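PDB 2V57: TETR family transcriptional repressor LFRR from Mycobacterium smegmatis, which represses transcription of the lfrRA operon by binding directly to the promoter region upstream of lfrR. Local coordinates for residues B[46-49]-B[50-53]; B[55-58]-B[59-63]; B[176-179]-B[180-184]. One frame throughout, in Å; residues are numbered along the deposited sequence.

Interaction 1. Residues B[46-49]-B[50-53]; sequences RSTV and HRYY. With SO4 (sulfate ion), chain G.
H50 follows R46 by one turn: its backbone N donates to R46 O at 3.2 Å, and its imidazole runs beside the R46 side chain, both pointing the same way. Between the side chains H50 CE1 does the touching, 3.7 Å from R46 CG and as near R46 NE; guanidinium and ring planes are inclined at 56°, so the two groups are not stacked. The arginine is poorly ordered, which limits what can be read from its far end. R51 comes next. Its amide makes only a weak bond to T48 O, while its chain bends at chi3 (-55°) and brings R51 NH2 to 3.6 Å from T48 CG2. Helix 46-52, to which these residues belong, is the second helix of the helix-turn-helix and, as in other TetR repressors, probably the one that enters the DNA groove. Y52 lies alongside T48, offering the edge of its ring: Y52 CD2 is 3.3 Å from T48 O, and the ring continues onto R12 and T15 of helix 11-27. Its amide shares V49 O with that of Y53, but on unequal terms. Y53 N approaches V49 O at 2.7 Å with an almost straight N-H...O angle of 175°, whereas Y52 N stands above the carbonyl plane. At the far end of Y53, OH donates to O2 of a sulfate ion over 2.6 Å, with O2 in the plane of the ring; R16 and R65 bind the same ion.

Interaction 2. Residues B[55-58]-B[59-63]; sequences ERTD and LLRAL
R61 reaches back one turn to T57, and its side chain can be traced along that residue from base to tip. R61 CB starts 3.8 Å from T57 O. With CG anti to the carbonyl carbon (chi1 -58°) and the chain extended to NE, R61 CG and CD both pass T57 O at 3.3 Å. R61 NE then donates to T57 OG1 over 3.2 Å, the hydroxyl lying only 3° out of the guanidinium plane; NH2 adds a weak bond to that oxygen, so OG1 sits at the edge between two N-H groups. NH1 turns elsewhere, toward a long, weak ion pair with D115. This is the first turn of helix 56-77, which leads from the helix-turn-helix into the rest of the protein and has E55 as its N-cap residue. D58, three residues on, reaches back to the N-cap residue: its OD2 accepts from E55 N at 3.0 Å, met on the anti side of the carboxylate. L60 meets one face of the R56 guanidinium, with L60 CD1 4.2 Å from its plane and offset toward the rim, and L60 CD2 3.6 Å from R56 NH1. That guanidinium is held by the carbonyls of P31 and A33, which tie the helix start to the segment following helix 11-27.

Interaction 3. Residues B[176-179]-B[180-184]; sequences IMTS and LTSGI
This is a helix C-terminus, the end of helix 169-182, in which the hydroxyls of T181 and S182 bond back to carbonyls of the preceding turn, close to the second subunit. T181 supplies the first: T181 OG1 donates to M177 O at 3.0 Å, and T181 N reaches M177 O at 3.2 Å from the opposite face of the carbonyl plane. A chi1 of 65° places OG1 between the backbone N and the carbonyl carbon of its own residue. S182 also turns its hydroxyl back, S182 OG donating to T178 O at 2.7 Å and lying 3.3 Å from T178 CG2. The hydrogen bond from S182 N to T178 O is weak, with an N-H...O angle of 123°; T181 N and G183 N add weak bonds to the same oxygen. G183 is where the chain leaves helical geometry, at a positive phi of 72°; its N still donates to S179 O, from above the carbonyl plane. L180 N meets I176 O at 2.9 Å, nearly in line with the carbonyl, and the two side chains run together, I176 CG2 being 3.8 Å from L180 CD1. In this dimeric repressor the same turn belongs to the subunit interface: S179 OG bonds to W147 of the second subunit as well as to A175 O, and L180 packs on I184 of the second subunit. The carbonyl of G183 receives the hydroxyl of Y143, again from the second subunit.

How the interactions relate
Interactions 1 and 2 are neighbours within the TetR-family N-terminal region, only interaction 1 lying in the helix-turn-helix motif; their centres are 11 Å apart, and they touch where Y53 packs on A62, Y53 CE1 being 3.3 Å from A62 CB. Interaction 3 lies on the opposite side of the chain's centre, about 45 Å from interaction 1 and 35 Å from interaction 2 between centres. All three are local contacts between successive turns of one helix, of mixed burial. Residues 46-53 combine exposed basic side chains with two aromatic rings that touch helix 11-27; residues 55-63 open a helix, pairing partly exposed arginines with buried leucines; residues 176-184 end one with small hydroxyls, and of the three this contact alone meets the second subunit.

Interaction 1. Residues B[46-49]-B[50-53]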
loop_
_atom_site.group_PDB
_atom_site.type_symbol
_atom_site.label_atom_id
_atom_site.label_comp_id
_atom_site.label_asym_id
_atom_site.label_seq_id
_atom_site.Cartn_x
_atom_site.Cartn_y
_atom_site.Cartn_z
ATOM N N ARG B 46 -11.372 24.111 -16.543
ATOM C CA ARG B 46 -10.811 22.913 -17.146
ATOM C C ARG B 46 -9.759 23.310 -18.179
ATOM O O ARG B 46 -8.707 22.679 -18.304
ATOM C CB ARG B 46 -11.916 22.089 -17.805
ATOM C CG ARG B 46 -11.556 20.634 -17.993
ATOM C CD ARG B 46 -12.639 19.888 -18.750
ATOM N NE ARG B 46 -12.285 18.484 -18.945
ATOM C CZ ARG B 46 -12.764 17.482 -18.212
ATOM N NH1 ARG B 46 -13.632 17.721 -17.235
ATOM N NH2 ARG B 46 -12.385 16.239 -18.465
ATOM N N SER B 47 -10.055 24.379 -18.907
ATOM C CA SER B 47 -9.154 24.911 -19.916
ATOM C C SER B 47 -7.802 25.293 -19.303
ATOM O O SER B 47 -6.734 24.973 -19.836
ATOM C CB SER B 47 -9.807 26.127 -20.576
ATOM O OG SER B 47 -9.012 26.639 -21.619
ATOM N N THR B 48 -7.862 25.972 -18.165
ATOM C CA THR B 48 -6.667 26.392 -17.452
ATOM C C THR B 48 -5.869 25.199 -16.932
ATOM O O THR B 48 -4.647 25.161 -17.062
ATOM C CB THR B 48 -7.032 27.322 -16.296
ATOM O OG1 THR B 48 -7.677 28.479 -16.833
ATOM C CG2 THR B 48 -5.787 27.747 -15.536
ATOM N N VAL B 49 -6.553 24.218 -16.355
ATOM C CA VAL B 49 -5.842 23.068 -15.801
ATOM C C VAL B 49 -5.028 22.349 -16.884
ATOM O O VAL B 49 -3.935 21.848 -16.631
ATOM C CB VAL B 49 -6.796 22.087 -15.073
ATOM C CG1 VAL B 49 -6.048 20.855 -14.620
ATOM C CG2 VAL B 49 -7.395 22.755 -13.871
ATOM N N HIS B 50 -5.553 22.320 -18.104
ATOM C CA HIS B 50 -4.863 21.624 -19.186
ATOM C C HIS B 50 -3.589 22.327 -19.662
ATOM O O HIS B 50 -2.704 21.696 -20.246
ATOM C CB HIS B 50 -5.816 21.327 -20.350
ATOM C CG HIS B 50 -6.781 20.224 -20.056
ATOM N ND1 HIS B 50 -8.140 20.348 -20.246
ATOM C CD2 HIS B 50 -6.585 18.987 -19.544
ATOM C CE1 HIS B 50 -8.738 19.226 -19.886
ATOM N NE2 HIS B 50 -7.818 18.384 -19.454
ATOM N N ARG B 51 -3.483 23.621 -19.389
ATOM C CA ARG B 51 -2.235 24.343 -19.657
ATOM C C ARG B 51 -1.167 24.017 -18.622
ATOM O O ARG B 51 0.017 24.325 -18.810
ATOM C CB ARG B 51 -2.470 25.857 -19.682
ATOM C CG ARG B 51 -3.265 26.344 -20.879
ATOM C CD ARG B 51 -3.408 27.860 -20.873
ATOM N NE ARG B 51 -3.985 28.350 -19.624
ATOM C CZ ARG B 51 -4.550 29.544 -19.480
ATOM N NH1 ARG B 51 -4.617 30.376 -20.514
ATOM N NH2 ARG B 51 -5.053 29.908 -18.306
ATOM N N TYR B 52 -1.588 23.420 -17.511
ATOM C CA TYR B 52 -0.645 22.965 -16.487
ATOM C C TYR B 52 -0.392 21.456 -16.583
ATOM O O TYR B 52 0.757 20.993 -16.520
ATOM C CB TYR B 52 -1.148 23.336 -15.090
ATOM C CG TYR B 52 -1.058 24.815 -14.801
ATOM C CD1 TYR B 52 -0.176 25.312 -13.845
ATOM C CD2 TYR B 52 -1.847 25.720 -15.499
ATOM C CE1 TYR B 52 -0.099 26.675 -13.585
ATOM C CE2 TYR B 52 -1.759 27.073 -15.260
ATOM C CZ TYR B 52 -0.889 27.547 -14.306
ATOM O OH TYR B 52 -0.832 28.904 -14.073
ATOM N N TYR B 53 -1.477 20.698 -16.729
ATOM C CA TYR B 53 -1.398 19.251 -16.869
ATOM C C TYR B 53 -2.308 18.822 -18.025
ATOM O O TYR B 53 -3.525 18.819 -17.881
ATOM C CB TYR B 53 -1.797 18.583 -15.551
ATOM C CG TYR B 53 -1.024 19.160 -14.385
ATOM C CD1 TYR B 53 0.271 18.739 -14.133
ATOM C CD2 TYR B 53 -1.576 20.154 -13.555
ATOM C CE1 TYR B 53 1.012 19.270 -13.106
ATOM C CE2 TYR B 53 -0.836 20.687 -12.494
ATOM C CZ TYR B 53 0.463 20.229 -12.280
ATOM O OH TYR B 53 1.249 20.720 -11.256
HETATM S S SO4 G . 4.893 19.930 -11.884
HETATM O O1 SO4 G . 5.561 18.773 -11.319
HETATM O O2 SO4 G . 3.851 20.427 -11.004
HETATM O O3 SO4 G . 5.849 21.023 -12.123
HETATM O O4 SO4 G . 4.298 19.503 -13.153
#

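Interaction 2. Residues B[55-58]-B[59-63]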
loop_
_atom_site.group_PDB
_atom_site.type_symbol
_atom_site.label_atom_id
_atom_site.label_comp_id
_atom_site.label_asym_id
_atom_site.label_seq_id
_atom_site.Cartn_x
_atom_site.Cartn_y
_atom_site.Cartn_z
ATOM N N GLU B 55 -2.973 16.030 -19.477
ATOM C CA GLU B 55 -3.745 14.824 -19.229
ATOM C C GLU B 55 -3.746 14.521 -17.740
ATOM O O GLU B 55 -2.849 14.939 -17.003
ATOM C CB GLU B 55 -3.174 13.645 -20.018
ATOM C CG GLU B 55 -3.425 13.769 -21.521
ATOM C CD GLU B 55 -3.039 12.523 -22.296
ATOM O OE1 GLU B 55 -3.802 12.133 -23.206
ATOM O OE2 GLU B 55 -1.973 11.938 -21.998
ATOM N N ARG B 56 -4.760 13.791 -17.298
ATOM C CA ARG B 56 -4.903 13.444 -15.898
ATOM C C ARG B 56 -3.645 12.772 -15.355
ATOM O O ARG B 56 -3.195 13.062 -14.235
ATOM C CB ARG B 56 -6.093 12.497 -15.738
ATOM C CG ARG B 56 -6.499 12.244 -14.320
ATOM C CD ARG B 56 -7.851 11.534 -14.305
ATOM N NE ARG B 56 -8.348 11.307 -12.958
ATOM C CZ ARG B 56 -7.965 10.293 -12.188
ATOM N NH1 ARG B 56 -7.077 9.420 -12.641
ATOM N NH2 ARG B 56 -8.475 10.148 -10.973
ATOM N N THR B 57 -3.087 11.859 -16.145
ATOM C CA THR B 57 -1.897 11.123 -15.730
ATOM C C THR B 57 -0.717 12.064 -15.421
ATOM O O THR B 57 0.108 11.757 -14.552
ATOM C CB THR B 57 -1.491 10.023 -16.760
ATOM O OG1 THR B 57 -0.726 9.004 -16.096
ATOM C CG2 THR B 57 -0.667 10.606 -17.923
ATOM N N ASP B 58 -0.646 13.208 -16.107
ATOM C CA ASP B 58 0.415 14.199 -15.853
ATOM C C ASP B 58 0.228 14.835 -14.476
ATOM O O ASP B 58 1.201 15.150 -13.787
ATOM C CB ASP B 58 0.410 15.315 -16.901
ATOM C CG ASP B 58 0.609 14.800 -18.321
ATOM O OD1 ASP B 58 1.500 13.949 -18.535
ATOM O OD2 ASP B 58 -0.113 15.266 -19.230
ATOM N N LEU B 59 -1.031 15.036 -14.087
ATOM C CA LEU B 59 -1.323 15.599 -12.772
ATOM C C LEU B 59 -0.961 14.582 -11.697
ATOM O O LEU B 59 -0.384 14.937 -10.661
ATOM C CB LEU B 59 -2.787 16.044 -12.646
ATOM C CG LEU B 59 -3.232 16.446 -11.234
ATOM C CD1 LEU B 59 -2.405 17.604 -10.691
ATOM C CD2 LEU B 59 -4.703 16.806 -11.225
ATOM N N LEU B 60 -1.246 13.311 -11.971
ATOM C CA LEU B 60 -0.983 12.250 -11.006
ATOM C C LEU B 60 0.510 12.136 -10.693
ATOM O O LEU B 60 0.902 11.981 -9.533
ATOM C CB LEU B 60 -1.538 10.911 -11.526
ATOM C CG LEU B 60 -2.916 10.439 -11.037
ATOM C CD1 LEU B 60 -3.902 11.579 -10.787
ATOM C CD2 LEU B 60 -3.521 9.366 -11.972
ATOM N N ARG B 61 1.338 12.195 -11.734
ATOM C CA ARG B 61 2.780 12.164 -11.547
ATOM C C ARG B 61 3.293 13.419 -10.809
ATOM O O ARG B 61 4.089 13.328 -9.855
ATOM C CB ARG B 61 3.472 11.932 -12.894
ATOM C CG ARG B 61 3.016 10.610 -13.567
ATOM C CD ARG B 61 3.135 10.685 -15.094
ATOM N NE ARG B 61 2.379 9.611 -15.736
ATOM C CZ ARG B 61 2.944 8.611 -16.402
ATOM N NH1 ARG B 61 4.256 8.584 -16.525
ATOM N NH2 ARG B 61 2.204 7.657 -16.955
ATOM N N ALA B 62 2.806 14.591 -11.209
ATOM C CA ALA B 62 3.107 15.829 -10.469
ATOM C C ALA B 62 2.700 15.795 -8.980
ATOM O O ALA B 62 3.447 16.264 -8.113
ATOM C CB ALA B 62 2.458 17.031 -11.155
ATOM N N LEU B 63 1.527 15.241 -8.685
ATOM C CA LEU B 63 1.049 15.180 -7.305
ATOM C C LEU B 63 1.987 14.281 -6.504
ATOM O O LEU B 63 2.374 14.603 -5.375
ATOM C CB LEU B 63 -0.374 14.607 -7.266
ATOM C CG LEU B 63 -1.028 14.316 -5.906
ATOM C CD1 LEU B 63 -1.295 15.594 -5.176
ATOM C CD2 LEU B 63 -2.335 13.529 -6.074
#

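Interaction 3. Residues B[176-179]-B[180-184]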
loop_
_atom_site.group_PDB
_atom_site.type_symbol
_atom_site.label_atom_id
_atom_site.label_comp_id
_atom_site.label_asym_id
_atom_site.label_seq_id
_atom_site.Cartn_x
_atom_site.Cartn_y
_atom_site.Cartn_z
ATOM N N ILE B 176 1.635 3.015 16.107
ATOM C CA ILE B 176 2.733 2.862 15.170
ATOM C C ILE B 176 4.037 2.728 15.958
ATOM O O ILE B 176 4.841 1.841 15.685
ATOM C CB ILE B 176 2.812 4.024 14.179
ATOM C CG1 ILE B 176 1.616 3.967 13.215
ATOM C CG2 ILE B 176 4.138 3.982 13.396
ATOM C CD1 ILE B 176 1.548 5.210 12.299
ATOM N N MET B 177 4.233 3.589 16.953
ATOM C CA MET B 177 5.462 3.521 17.757
ATOM C C MET B 177 5.622 2.148 18.425
ATOM O O MET B 177 6.703 1.553 18.396
ATOM C CB MET B 177 5.511 4.638 18.809
ATOM C CG MET B 177 5.790 6.011 18.253
ATOM S SD MET B 177 7.440 6.148 17.523
ATOM C CE MET B 177 8.503 5.992 18.969
ATOM N N THR B 178 4.541 1.641 19.011
ATOM C CA THR B 178 4.580 0.339 19.686
ATOM C C THR B 178 4.836 -0.807 18.701
ATOM O O THR B 178 5.625 -1.707 18.976
ATOM C CB THR B 178 3.310 0.098 20.526
ATOM O OG1 THR B 178 3.136 1.191 21.435
ATOM C CG2 THR B 178 3.417 -1.187 21.324
ATOM N N SER B 179 4.194 -0.753 17.537
ATOM C CA SER B 179 4.424 -1.747 16.497
ATOM C C SER B 179 5.881 -1.759 15.997
ATOM O O SER B 179 6.446 -2.827 15.755
ATOM C CB SER B 179 3.471 -1.503 15.326
ATOM O OG SER B 179 2.139 -1.715 15.732
ATOM N N LEU B 180 6.477 -0.580 15.821
ATOM C CA LEU B 180 7.863 -0.502 15.377
ATOM C C LEU B 180 8.818 -1.142 16.396
ATOM O O LEU B 180 9.759 -1.857 16.032
ATOM C CB LEU B 180 8.278 0.965 15.127
ATOM C CG LEU B 180 7.692 1.622 13.866
ATOM C CD1 LEU B 180 7.791 3.156 13.918
ATOM C CD2 LEU B 180 8.348 1.064 12.586
ATOM N N THR B 181 8.557 -0.893 17.674
ATOM C CA THR B 181 9.522 -1.223 18.719
ATOM C C THR B 181 9.222 -2.517 19.478
ATOM O O THR B 181 10.025 -2.931 20.321
ATOM C CB THR B 181 9.619 -0.073 19.757
ATOM O OG1 THR B 181 8.370 0.062 20.440
ATOM C CG2 THR B 181 9.946 1.256 19.069
ATOM N N SER B 182 8.072 -3.143 19.213
ATOM C CA SER B 182 7.730 -4.363 19.962
ATOM C C SER B 182 6.810 -5.361 19.272
ATOM O O SER B 182 6.600 -6.448 19.795
ATOM C CB SER B 182 7.129 -4.008 21.323
ATOM O OG SER B 182 5.931 -3.281 21.153
ATOM N N GLY B 183 6.262 -5.009 18.116
ATOM C CA GLY B 183 5.401 -5.935 17.395
ATOM C C GLY B 183 4.053 -6.097 18.080
ATOM O O GLY B 183 3.669 -5.235 18.874
ATOM N N ILE B 184 3.346 -7.196 17.801
ATOM C CA ILE B 184 1.957 -7.357 18.265
ATOM C C ILE B 184 1.600 -8.684 18.941
ATOM O O ILE B 184 0.571 -8.774 19.592
ATOM C CB ILE B 184 0.940 -7.135 17.113
ATOM C CG1 ILE B 184 1.250 -8.069 15.935
ATOM C CG2 ILE B 184 0.969 -5.700 16.650
ATOM C CD1 ILE B 184 0.079 -8.270 14.964
#